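Long-range contacts in MHC I-like leukocyte 2 long form (Mus musculus, PDB 6A97), which binds heparan sulfate proteoglycans on the surface of fibroblasts as a GPI-linked member of the MHC class I family: residues Q41-I46 / K55-S60; G109-Q114 / G134-N139; V217-R222 / L233-D238. One frame throughout, in Å; residues are numbered along the deposited sequence.

In the fold
Interactions 1 and 2 belong to one antiparallel eight-stranded sheet, the floor of the MHC class I-like platform. Interaction 1 joins strands 42-48 and 51-57, and interaction 2 joins the start of strand 113-121 to the end of strand 127-135. Strand 23-31 runs between the two hairpins, whose contact centres lie 17 Å apart, with about 6 Å between nearest atoms. Interaction 3 stands apart in the immunoglobulin C1-type domain, where it bridges the two sheets of a sandwich; its centre is 42 Å from that of interaction 1 and 40 Å from that of interaction 2. In the assembly, Gln237 of interaction 3 packs on Leu45 and hydrogen-bonds Lys55 of a second subunit, counterparts of interaction 1 residues.

Interaction 1: Q41-I46 / K55-S60; sequences QLLVLI and KYNGDS
Strands 42-46 and 55-57 run antiparallel, their axes 4.7 Å apart at an angle of 176°, as neighbouring arms of a beta hairpin in the floor of the MHC class I-like platform. Val44 and Tyr56 form a hydrogen-bonded pair: Val44 N reaches Tyr56 O at 2.7 Å and Tyr56 N returns a bond to Val44 O at 2.8 Å. The non-hydrogen-bonded pairs Leu43-Asn57 and Leu45-Lys55 flank it, and Gly58 N adds a bond to Leu42 O beyond the last bridge.

On the face of Leu43 and Leu45, apolar branches cover the carbon portions of polar neighbours. Leu45 lies alongside Lys55, its CD2 3.6 Å from Lys55 CG. Outside the two segments, the lysine NZ forms a salt bridge with an acidic side chain on a chain of another protein. Leu43, with CG anti to its own N (chi1 172°), brings CD1 to 3.6 Å from Asn57 CB. Asparagine suits the strand end because its OD1 accepts from Asp59 N at 3.0 Å, an Asx turn, and also bonds His32. Val44 and Tyr56 point to the other face, where helix 75-96 packs on the tyrosine. Past the strands, the extended side chain of Gln41 runs along Gly58, bringing Gln41 CD to 3.3 Å from Gly58 O.

Interaction 2: G109-Q114 / G134-N139; sequences GLHTLQ and GYDGQN
His111 and Asp136 meet across this contact by a hydrogen bond from His111 ND1 to Asp136 OD2, 2.8 Å long and nearly straight at 169°. The carboxylate oxygen offers its syn lone pair and lies close to the imidazole plane. Aspartate suits the place because its second oxygen is used as well: OD1 accepts from Thr112 N at 3.0 Å, so the two oxygens grip a side chain and the adjoining backbone together. A water also donates to OD1 and links it to Thr112 OG1. With His111 NE2 bonded to Glu108 O, both ring nitrogens have partners and the rotation of the imidazole is fixed.

The hydroxyl of Tyr135, not its ring, lies over one face of that imidazole, toward the rim. Its CG is anti to the backbone N (chi1 -170°), which carries the phenol along 109-114 until OH lies 3.1 Å from His111 CG. The two rings are nearly parallel, their planes 15° apart, but slid so far that they barely overlap.

Gly134, with no side chain, pairs closely with Gln114: Gln114 N to Gly134 O and Gly134 N to Gln114 O are both 2.8 Å. The chain then reverses in a type I' beta turn from Tyr135 to Gln138, with Asp136 and Gly137 at positive phi; glycine readily adopts such angles. Another water accepts from Gly137 N and donates to Thr112 O and Gln114 OE1, tying the turn to 109-114, while Gln114 NE2 bonds the backbone of a chain of another protein.

In the platform sheet, strand 113-121 pairs here with 127-135 and on its other side with 23-31, where Leu113 bonds Ala31. The turn leads directly into strand 138-144, while Lys104 of helix 98-104 makes a cation-pi contact with Tyr135.

Interaction 3: V217-R222 / L233-D238; sequences VTLTCR and LVWLQD
Cys221 holds SG anti to its backbone N (chi1 178°), while Trp235, with chi1 -88° and CG beside its own N, sends its indole across to meet it between the two sheets of the immunoglobulin fold. Cys221 CB approaches Trp235 CZ2 obliquely at 3.6 Å. The sulfur itself stays farther off, 5.5 Å from the centroid of the six-membered ring, an oblique sulfur-aromatic contact. Leu219, two residues earlier and so on the same face of its strand, rests CB 3.8 Å from the same Trp235 CZ2. Leu233, two residues before Trp235, brings CD2 to 3.9 Å from Cys221 SG.

No hydrogen bond joins the two segments, as expected of facing sheets whose strand axes pass 8.8 Å apart. A broad indole suits this gap: it fills the width with carbon, and its buried NE1 is satisfied by Val264 O. The cluster is the pin of the immunoglobulin fold, a tryptophan packed beside the disulfide, here Cys221 with Cys278.

Strand 217-226 lies between 204-210 and 260-268 in one sheet, and strand 231-237 between 240-247 and 276-282 in the other, so the contact occupies the core of the sandwich, with Ile266 packing on Trp235 and Leu280 on Leu233.

Interaction 1: Q41-I46 / K55-S60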
loop_
_atom_site.group_PDB
_atom_site.type_symbol
_atom_site.label_atom_id
_atom_site.label_comp_id
_atom_site.label_asym_id
_atom_site.label_seq_id
_atom_site.Cartn_x
_atom_site.Cartn_y
_atom_site.Cartn_z
ATOM N N GLN A 41 26.085 4.251 31.000
ATOM C CA GLN A 41 25.085 5.252 30.656
ATOM C C GLN A 41 24.121 4.686 29.620
ATOM O O GLN A 41 24.530 3.948 28.725
ATOM C CB GLN A 41 25.753 6.523 30.135
ATOM C CG GLN A 41 26.729 7.153 31.122
ATOM C CD GLN A 41 27.567 8.254 30.493
ATOM O OE1 GLN A 41 28.009 9.179 31.174
ATOM N NE2 GLN A 41 27.791 8.157 29.186
ATOM N N LEU A 42 22.847 5.043 29.746
ATOM C CA LEU A 42 21.795 4.466 28.920
ATOM C C LEU A 42 21.075 5.515 28.093
ATOM O O LEU A 42 20.859 6.637 28.554
ATOM C CB LEU A 42 20.773 3.733 29.796
ATOM C CG LEU A 42 21.244 2.551 30.648
ATOM C CD1 LEU A 42 20.098 2.056 31.523
ATOM C CD2 LEU A 42 21.779 1.417 29.763
ATOM N N LEU A 43 20.695 5.142 26.874
ATOM C CA LEU A 43 19.756 5.933 26.090
ATOM C C LEU A 43 18.406 5.237 26.121
ATOM O O LEU A 43 18.290 4.073 25.736
ATOM C CB LEU A 43 20.229 6.117 24.644
ATOM C CG LEU A 43 19.213 6.769 23.693
ATOM C CD1 LEU A 43 18.842 8.204 24.129
ATOM C CD2 LEU A 43 19.733 6.769 22.263
ATOM N N VAL A 44 17.389 5.939 26.603
ATOM C CA VAL A 44 16.055 5.367 26.667
ATOM C C VAL A 44 15.117 6.179 25.792
ATOM O O VAL A 44 14.988 7.393 25.964
ATOM C CB VAL A 44 15.502 5.326 28.114
ATOM C CG1 VAL A 44 14.162 4.604 28.141
ATOM C CG2 VAL A 44 16.497 4.654 29.064
ATOM N N LEU A 45 14.480 5.500 24.848
ATOM C CA LEU A 45 13.514 6.121 23.955
ATOM C C LEU A 45 12.173 5.436 24.133
ATOM O O LEU A 45 12.082 4.204 24.088
ATOM C CB LEU A 45 13.972 6.023 22.498
ATOM C CG LEU A 45 15.306 6.684 22.155
ATOM C CD1 LEU A 45 15.709 6.376 20.722
ATOM C CD2 LEU A 45 15.217 8.185 22.372
ATOM N N ILE A 46 11.132 6.233 24.336
ATOM C CA ILE A 46 9.806 5.692 24.591
ATOM C C ILE A 46 8.854 6.004 23.444
ATOM O O ILE A 46 8.679 7.168 23.067
ATOM C CB ILE A 46 9.225 6.248 25.899
ATOM C CG1 ILE A 46 10.047 5.762 27.093
ATOM C CG2 ILE A 46 7.781 5.834 26.059
ATOM C CD1 ILE A 46 9.438 6.129 28.422
ATOM N N LYS A 55 12.275 10.825 25.748
ATOM C CA LYS A 55 13.660 10.405 25.665
ATOM C C LYS A 55 14.406 10.736 26.948
ATOM O O LYS A 55 14.242 11.825 27.501
ATOM C CB LYS A 55 14.383 11.077 24.494
ATOM C CG LYS A 55 15.896 10.925 24.627
ATOM C CD LYS A 55 16.676 11.626 23.563
ATOM C CE LYS A 55 16.845 13.095 23.853
ATOM N NZ LYS A 55 17.892 13.665 22.954
ATOM N N TYR A 56 15.224 9.799 27.411
ATOM C CA TYR A 56 16.237 10.106 28.409
ATOM C C TYR A 56 17.573 9.615 27.900
ATOM O O TYR A 56 17.715 8.441 27.562
ATOM C CB TYR A 56 15.932 9.466 29.765
ATOM C CG TYR A 56 17.088 9.591 30.741
ATOM C CD1 TYR A 56 17.656 8.469 31.328
ATOM C CD2 TYR A 56 17.621 10.839 31.062
ATOM C CE1 TYR A 56 18.714 8.579 32.217
ATOM C CE2 TYR A 56 18.686 10.962 31.947
ATOM C CZ TYR A 56 19.226 9.823 32.525
ATOM O OH TYR A 56 20.281 9.920 33.408
ATOM N N ASN A 57 18.550 10.510 27.849
ATOM C CA ASN A 57 19.887 10.141 27.412
ATOM C C ASN A 57 20.909 10.446 28.496
ATOM O O ASN A 57 21.235 11.605 28.733
ATOM C CB ASN A 57 20.242 10.875 26.117
ATOM C CG ASN A 57 21.546 10.391 25.512
ATOM O OD1 ASN A 57 22.223 9.526 26.072
ATOM N ND2 ASN A 57 21.894 10.933 24.348
ATOM N N GLY A 58 21.411 9.403 29.149
ATOM C CA GLY A 58 22.339 9.573 30.252
ATOM C C GLY A 58 23.775 9.798 29.817
ATOM O O GLY A 58 24.685 9.785 30.644
ATOM N N ASP A 59 23.980 9.990 28.517
ATOM C CA ASP A 59 25.308 10.287 27.991
ATOM C C ASP A 59 25.799 11.615 28.568
ATOM O O ASP A 59 25.151 12.647 28.401
ATOM C CB ASP A 59 25.282 10.333 26.461
ATOM C CG ASP A 59 26.658 10.557 25.849
ATOM O OD1 ASP A 59 27.657 10.607 26.596
ATOM O OD2 ASP A 59 26.740 10.673 24.608
ATOM N N SER A 60 26.943 11.570 29.244
ATOM C CA SER A 60 27.516 12.744 29.904
ATOM C C SER A 60 27.731 13.919 28.955
ATOM O O SER A 60 27.688 15.075 29.369
ATOM C CB SER A 60 28.847 12.378 30.564
ATOM O OG SER A 60 28.652 11.468 31.630
#

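Interaction 2: G109-Q114 / G134-N139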
loop_
_atom_site.group_PDB
_atom_site.type_symbol
_atom_site.label_atom_id
_atom_site.label_comp_id
_atom_site.label_asym_id
_atom_site.label_seq_id
_atom_site.Cartn_x
_atom_site.Cartn_y
_atom_site.Cartn_z
ATOM N N GLY A 109 37.014 -5.391 24.119
ATOM C CA GLY A 109 36.637 -4.596 22.962
ATOM C C GLY A 109 35.339 -3.822 23.094
ATOM O O GLY A 109 34.828 -3.619 24.195
ATOM N N LEU A 110 34.805 -3.393 21.954
ATOM C CA LEU A 110 33.597 -2.574 21.913
ATOM C C LEU A 110 32.388 -3.406 21.496
ATOM O O LEU A 110 32.382 -4.012 20.425
ATOM C CB LEU A 110 33.792 -1.396 20.952
ATOM C CG LEU A 110 32.962 -0.123 21.151
ATOM C CD1 LEU A 110 33.613 1.037 20.415
ATOM C CD2 LEU A 110 31.520 -0.303 20.686
ATOM N N HIS A 111 31.365 -3.432 22.345
ATOM C CA HIS A 111 30.161 -4.205 22.061
ATOM C C HIS A 111 28.897 -3.395 22.321
ATOM O O HIS A 111 28.936 -2.372 23.003
ATOM C CB HIS A 111 30.146 -5.486 22.890
ATOM C CG HIS A 111 31.337 -6.359 22.657
ATOM N ND1 HIS A 111 31.371 -7.320 21.671
ATOM C CD2 HIS A 111 32.542 -6.408 23.274
ATOM C CE1 HIS A 111 32.544 -7.928 21.694
ATOM N NE2 HIS A 111 33.272 -7.394 22.658
ATOM N N THR A 112 27.780 -3.864 21.772
ATOM C CA THR A 112 26.521 -3.129 21.833
ATOM C C THR A 112 25.412 -3.924 22.514
ATOM O O THR A 112 24.996 -4.971 22.017
ATOM C CB THR A 112 26.034 -2.737 20.420
ATOM O OG1 THR A 112 27.119 -2.167 19.676
ATOM C CG2 THR A 112 24.883 -1.740 20.501
ATOM N N LEU A 113 24.923 -3.417 23.642
ATOM C CA LEU A 113 23.796 -4.037 24.335
ATOM C C LEU A 113 22.525 -3.223 24.140
ATOM O O LEU A 113 22.496 -2.024 24.426
ATOM C CB LEU A 113 24.089 -4.186 25.829
ATOM C CG LEU A 113 22.992 -4.860 26.654
ATOM C CD1 LEU A 113 22.823 -6.336 26.245
ATOM C CD2 LEU A 113 23.288 -4.733 28.140
ATOM N N GLN A 114 21.476 -3.885 23.651
ATOM C CA GLN A 114 20.194 -3.234 23.394
ATOM C C GLN A 114 19.060 -3.993 24.054
ATOM O O GLN A 114 19.154 -5.199 24.281
ATOM C CB GLN A 114 19.916 -3.135 21.890
ATOM C CG GLN A 114 20.916 -2.294 21.105
ATOM C CD GLN A 114 20.813 -2.536 19.604
ATOM O OE1 GLN A 114 21.565 -3.331 19.044
ATOM N NE2 GLN A 114 19.868 -1.861 18.951
ATOM N N GLY A 134 19.275 -7.551 22.855
ATOM C CA GLY A 134 20.086 -7.736 21.670
ATOM C C GLY A 134 21.534 -7.451 22.000
ATOM O O GLY A 134 21.838 -6.537 22.770
ATOM N N TYR A 135 22.431 -8.237 21.420
ATOM C CA TYR A 135 23.856 -8.074 21.671
ATOM C C TYR A 135 24.601 -8.076 20.348
ATOM O O TYR A 135 24.451 -9.004 19.550
ATOM C CB TYR A 135 24.385 -9.184 22.588
ATOM C CG TYR A 135 25.797 -8.944 23.069
ATOM C CD1 TYR A 135 26.088 -7.881 23.919
ATOM C CD2 TYR A 135 26.840 -9.772 22.676
ATOM C CE1 TYR A 135 27.376 -7.653 24.363
ATOM C CE2 TYR A 135 28.132 -9.552 23.117
ATOM C CZ TYR A 135 28.395 -8.493 23.959
ATOM O OH TYR A 135 29.679 -8.273 24.401
ATOM N N ASP A 136 25.383 -7.024 20.120
ATOM C CA ASP A 136 26.105 -6.829 18.866
ATOM C C ASP A 136 25.198 -6.990 17.648
ATOM O O ASP A 136 25.584 -7.596 16.648
ATOM C CB ASP A 136 27.296 -7.789 18.784
ATOM C CG ASP A 136 28.450 -7.352 19.667
ATOM O OD1 ASP A 136 28.527 -6.143 19.985
ATOM O OD2 ASP A 136 29.278 -8.209 20.042
ATOM N N GLY A 137 23.989 -6.448 17.745
ATOM C CA GLY A 137 23.075 -6.401 16.617
ATOM C C GLY A 137 22.345 -7.697 16.315
ATOM O O GLY A 137 21.665 -7.806 15.292
ATOM N N GLN A 138 22.474 -8.681 17.199
ATOM C CA GLN A 138 21.788 -9.962 17.018
ATOM C C GLN A 138 20.865 -10.253 18.199
ATOM O O GLN A 138 21.118 -9.789 19.309
ATOM C CB GLN A 138 22.800 -11.099 16.859
ATOM C CG GLN A 138 23.758 -10.924 15.691
ATOM C CD GLN A 138 23.048 -10.910 14.346
ATOM O OE1 GLN A 138 22.083 -11.649 14.126
ATOM N NE2 GLN A 138 23.520 -10.063 13.439
ATOM N N ASN A 139 19.792 -11.003 17.952
ATOM C CA ASN A 139 18.959 -11.531 19.030
ATOM C C ASN A 139 19.825 -12.170 20.104
ATOM O O ASN A 139 20.812 -12.835 19.797
ATOM C CB ASN A 139 17.951 -12.558 18.502
ATOM C CG ASN A 139 16.929 -11.945 17.574
ATOM O OD1 ASN A 139 16.760 -10.728 17.535
ATOM N ND2 ASN A 139 16.230 -12.788 16.825
HETATM O O HOH W 1 22.912 -5.201 20.041
HETATM O O HOH W 2 28.609 -4.092 18.322
#

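Interaction 3: V217-R222 / L233-D238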
loop_
_atom_site.group_PDB
_atom_site.type_symbol
_atom_site.label_atom_id
_atom_site.label_comp_id
_atom_site.label_asym_id
_atom_site.label_seq_id
_atom_site.Cartn_x
_atom_site.Cartn_y
_atom_site.Cartn_z
ATOM N N VAL A 217 11.343 7.290 -19.271
ATOM C CA VAL A 217 10.849 8.338 -18.398
ATOM C C VAL A 217 10.581 7.728 -17.035
ATOM O O VAL A 217 9.808 6.776 -16.922
ATOM C CB VAL A 217 9.562 8.994 -18.936
ATOM C CG1 VAL A 217 8.974 9.931 -17.890
ATOM C CG2 VAL A 217 9.844 9.739 -20.236
ATOM N N THR A 218 11.226 8.256 -16.004
ATOM C CA THR A 218 10.978 7.778 -14.652
ATOM C C THR A 218 9.818 8.548 -14.032
ATOM O O THR A 218 9.887 9.768 -13.867
ATOM C CB THR A 218 12.227 7.912 -13.763
ATOM O OG1 THR A 218 13.282 7.099 -14.294
ATOM C CG2 THR A 218 11.924 7.464 -12.341
ATOM N N LEU A 219 8.742 7.833 -13.719
ATOM C CA LEU A 219 7.592 8.420 -13.044
ATOM C C LEU A 219 7.733 8.216 -11.548
ATOM O O LEU A 219 7.883 7.086 -11.088
ATOM C CB LEU A 219 6.284 7.796 -13.537
ATOM C CG LEU A 219 5.982 7.899 -15.034
ATOM C CD1 LEU A 219 4.712 7.125 -15.385
ATOM C CD2 LEU A 219 5.856 9.345 -15.452
ATOM N N THR A 220 7.688 9.299 -10.784
ATOM C CA THR A 220 7.818 9.177 -9.340
ATOM C C THR A 220 6.577 9.690 -8.629
ATOM O O THR A 220 6.166 10.838 -8.810
ATOM C CB THR A 220 9.047 9.928 -8.820
ATOM O OG1 THR A 220 10.220 9.396 -9.446
ATOM C CG2 THR A 220 9.165 9.780 -7.305
ATOM N N CYS A 221 5.981 8.820 -7.827
ATOM C CA CYS A 221 4.830 9.183 -7.025
ATOM C C CYS A 221 5.240 9.368 -5.569
ATOM O O CYS A 221 5.849 8.477 -4.979
ATOM C CB CYS A 221 3.748 8.113 -7.140
ATOM S SG CYS A 221 2.305 8.433 -6.131
ATOM N N ARG A 222 4.916 10.525 -4.997
ATOM C CA ARG A 222 5.206 10.786 -3.588
ATOM C C ARG A 222 3.941 11.122 -2.816
ATOM O O ARG A 222 3.109 11.898 -3.280
ATOM C CB ARG A 222 6.209 11.929 -3.438
ATOM C CG ARG A 222 7.579 11.643 -4.033
ATOM C CD ARG A 222 8.483 12.863 -3.906
ATOM N NE ARG A 222 8.872 13.096 -2.517
ATOM C CZ ARG A 222 9.625 14.113 -2.104
ATOM N NH1 ARG A 222 10.072 15.013 -2.974
ATOM N NH2 ARG A 222 9.928 14.230 -0.817
ATOM N N LEU A 233 1.108 2.585 -1.700
ATOM C CA LEU A 233 1.144 3.252 -2.992
ATOM C C LEU A 233 1.162 2.195 -4.079
ATOM O O LEU A 233 1.874 1.195 -3.970
ATOM C CB LEU A 233 2.366 4.160 -3.121
ATOM C CG LEU A 233 2.358 5.496 -2.383
ATOM C CD1 LEU A 233 3.723 6.149 -2.488
ATOM C CD2 LEU A 233 1.282 6.419 -2.955
ATOM N N VAL A 234 0.372 2.406 -5.122
ATOM C CA VAL A 234 0.358 1.480 -6.244
ATOM C C VAL A 234 0.357 2.258 -7.554
ATOM O O VAL A 234 -0.374 3.237 -7.705
ATOM C CB VAL A 234 -0.863 0.524 -6.188
ATOM C CG1 VAL A 234 -2.156 1.297 -6.027
ATOM C CG2 VAL A 234 -0.918 -0.357 -7.431
ATOM N N TRP A 235 1.215 1.850 -8.482
ATOM C CA TRP A 235 1.165 2.364 -9.839
ATOM C C TRP A 235 0.210 1.498 -10.645
ATOM O O TRP A 235 0.300 0.268 -10.614
ATOM C CB TRP A 235 2.552 2.381 -10.478
ATOM C CG TRP A 235 3.314 3.641 -10.220
ATOM C CD1 TRP A 235 4.394 3.797 -9.396
ATOM C CD2 TRP A 235 3.047 4.933 -10.781
ATOM N NE1 TRP A 235 4.819 5.101 -9.417
ATOM C CE2 TRP A 235 4.009 5.820 -10.259
ATOM C CE3 TRP A 235 2.087 5.425 -11.670
ATOM C CZ2 TRP A 235 4.039 7.169 -10.598
ATOM C CZ3 TRP A 235 2.120 6.768 -12.006
ATOM C CH2 TRP A 235 3.089 7.622 -11.474
ATOM N N LEU A 236 -0.705 2.145 -11.359
ATOM C CA LEU A 236 -1.727 1.441 -12.121
ATOM C C LEU A 236 -1.582 1.717 -13.610
ATOM O O LEU A 236 -1.422 2.863 -14.021
ATOM C CB LEU A 236 -3.128 1.852 -11.651
ATOM C CG LEU A 236 -3.495 1.547 -10.194
ATOM C CD1 LEU A 236 -4.743 2.317 -9.787
ATOM C CD2 LEU A 236 -3.703 0.066 -9.993
ATOM N N GLN A 237 -1.628 0.662 -14.414
ATOM C CA GLN A 237 -1.674 0.816 -15.860
ATOM C C GLN A 237 -2.962 0.200 -16.373
ATOM O O GLN A 237 -3.161 -1.011 -16.262
ATOM C CB GLN A 237 -0.465 0.169 -16.534
ATOM C CG GLN A 237 -0.586 0.133 -18.050
ATOM C CD GLN A 237 0.706 -0.255 -18.741
ATOM O OE1 GLN A 237 1.491 -1.046 -18.220
ATOM N NE2 GLN A 237 0.932 0.302 -19.926
ATOM N N ASP A 238 -3.831 1.042 -16.929
ATOM C CA ASP A 238 -5.165 0.624 -17.354
ATOM C C ASP A 238 -5.880 -0.142 -16.242
ATOM O O ASP A 238 -6.400 -1.235 -16.464
ATOM C CB ASP A 238 -5.087 -0.226 -18.625
ATOM C CG ASP A 238 -4.418 0.505 -19.772
ATOM O OD1 ASP A 238 -4.679 1.716 -19.939
ATOM O OD2 ASP A 238 -3.633 -0.130 -20.507
#